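Glutathione S-transferase (Bombyx mori, PDB 3AY8) probably transfers glutathione to electrophilic substrates, as a homodimeric cytosolic glutathione transferase not placed in any of the established classes. Local coordinates at residues S162-M167 against K188-L193. Numbering follows the deposited sequence.
Sequences SIYASM and KDCLLL
Y164 lays one face of its ring against C190, and this CH-pi contact is the centre of the meeting between 162-167 and 188-193. CB of C190 stands 3.6 Å from the centroid of the Y164 ring, 13° off the ring normal, so the methylene sits almost squarely over the middle of the ring. The thiol makes a second, sulfur-aromatic contact, this one oblique: SG of C190 is 4.4 Å from the same centroid and leans toward the root of the ring, 3.8 Å from CB of Y164. The ring reaches across to C190 because chi1 of Y164 (173°) turns CG away from its own backbone N; CA of Y164 and CA of C190 are 6.8 Å apart.

Apolar contacts with two leucines complete the meeting. CD1 of L193 comes obliquely to CD2 of Y164 at 3.8 Å, leucine and tyrosine running antiparallel as they pass. L191, roughly perpendicular to the tyrosine, adds a looser touch, its CD2 4.0 Å from OH of Y164. The type I turn from C190 to L193, closed by L193 N to C190 O, brings both residues round on the ring's side.

The hydroxyl of Y164 turns to helix 196-213, where it is hydrogen-bonded to OE2 of E200. Cut back to an alanine, this position would probably lose the ring under CB of C190, leave a gap in front of L193 and take the phenol away from E200.

Within the all-helical C-terminal domain of the GST fold, the contact joins helix 158-173 to helix 181-190 and the C190-L193 turn. W186 and I187 also touch the tyrosine, and helix 196-213 adds A196 and N199 while its E200 meets L191 as well.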
# COMPACT_ATOMS: atom_id res chain seq x y z
N SER A 162 -11.16 -5.54 1.64
CA SER A 162 -9.72 -5.64 1.90
C SER A 162 -9.38 -5.52 3.39
O SER A 162 -8.62 -6.32 3.93
CB SER A 162 -8.96 -4.57 1.10
OG SER A 162 -8.94 -4.91 -0.29
N ILE A 163 -9.94 -4.50 4.04
CA ILE A 163 -9.67 -4.26 5.45
C ILE A 163 -10.28 -5.38 6.33
O ILE A 163 -9.68 -5.79 7.31
CB ILE A 163 -10.11 -2.83 5.88
CG1 ILE A 163 -9.25 -1.79 5.11
CG2 ILE A 163 -9.94 -2.62 7.37
CD1 ILE A 163 -9.63 -0.30 5.38
N TYR A 164 -11.43 -5.91 5.93
CA TYR A 164 -11.99 -7.09 6.58
C TYR A 164 -11.06 -8.31 6.47
O TYR A 164 -10.83 -9.02 7.46
CB TYR A 164 -13.41 -7.37 6.07
CG TYR A 164 -14.03 -8.67 6.55
CD1 TYR A 164 -13.96 -9.05 7.90
CD2 TYR A 164 -14.73 -9.50 5.66
CE1 TYR A 164 -14.53 -10.23 8.34
CE2 TYR A 164 -15.32 -10.68 6.09
CZ TYR A 164 -15.20 -11.05 7.44
OH TYR A 164 -15.78 -12.21 7.90
N ALA A 165 -10.49 -8.54 5.29
CA ALA A 165 -9.54 -9.65 5.11
C ALA A 165 -8.34 -9.50 6.05
O ALA A 165 -7.88 -10.48 6.66
CB ALA A 165 -9.08 -9.75 3.65
N SER A 166 -7.84 -8.27 6.17
CA SER A 166 -6.73 -7.98 7.08
C SER A 166 -7.13 -8.19 8.55
O SER A 166 -6.48 -8.96 9.28
CB SER A 166 -6.24 -6.55 6.86
OG SER A 166 -5.59 -6.42 5.60
N MET A 167 -8.20 -7.51 8.98
CA MET A 167 -8.67 -7.56 10.37
C MET A 167 -9.06 -8.97 10.82
O MET A 167 -8.75 -9.37 11.94
CB MET A 167 -9.87 -6.62 10.58
CG MET A 167 -9.50 -5.16 10.70
SD MET A 167 -8.24 -4.84 11.95
CE MET A 167 -8.95 -5.56 13.45
N LYS A 188 -18.82 -7.24 12.97
CA LYS A 188 -20.10 -7.97 12.93
C LYS A 188 -20.86 -7.66 11.65
O LYS A 188 -21.46 -8.55 11.06
CB LYS A 188 -20.99 -7.60 14.12
CG LYS A 188 -20.40 -7.89 15.47
CD LYS A 188 -21.29 -7.28 16.54
CE LYS A 188 -20.73 -7.53 17.94
NZ LYS A 188 -21.29 -6.52 18.88
N ASP A 189 -20.85 -6.41 11.21
CA ASP A 189 -21.45 -6.07 9.91
C ASP A 189 -20.74 -6.76 8.74
O ASP A 189 -21.39 -7.11 7.75
CB ASP A 189 -21.48 -4.56 9.69
CG ASP A 189 -22.61 -3.88 10.45
OD1 ASP A 189 -23.62 -4.55 10.75
OD2 ASP A 189 -22.47 -2.69 10.77
N CYS A 190 -19.42 -6.94 8.85
CA CYS A 190 -18.65 -7.65 7.82
C CYS A 190 -19.12 -9.10 7.60
O CYS A 190 -18.97 -9.63 6.51
CB CYS A 190 -17.15 -7.60 8.10
SG CYS A 190 -16.41 -5.96 7.83
N LEU A 191 -19.69 -9.73 8.63
CA LEU A 191 -20.26 -11.10 8.50
C LEU A 191 -21.40 -11.17 7.49
O LEU A 191 -21.71 -12.24 6.98
CB LEU A 191 -20.72 -11.66 9.84
CG LEU A 191 -19.61 -11.93 10.85
CD1 LEU A 191 -20.20 -12.11 12.26
CD2 LEU A 191 -18.77 -13.14 10.44
N LEU A 192 -22.02 -10.03 7.19
CA LEU A 192 -23.08 -9.95 6.19
C LEU A 192 -22.53 -9.86 4.76
O LEU A 192 -23.28 -10.03 3.81
CB LEU A 192 -23.95 -8.71 6.42
CG LEU A 192 -24.53 -8.35 7.78
CD1 LEU A 192 -25.00 -6.90 7.70
CD2 LEU A 192 -25.69 -9.25 8.17
N LEU A 193 -21.24 -9.56 4.61
CA LEU A 193 -20.64 -9.42 3.28
C LEU A 193 -20.68 -10.75 2.52
O LEU A 193 -20.52 -11.82 3.12
CB LEU A 193 -19.19 -8.91 3.35
CG LEU A 193 -18.90 -7.49 3.86
CD1 LEU A 193 -17.38 -7.32 4.13
CD2 LEU A 193 -19.42 -6.41 2.91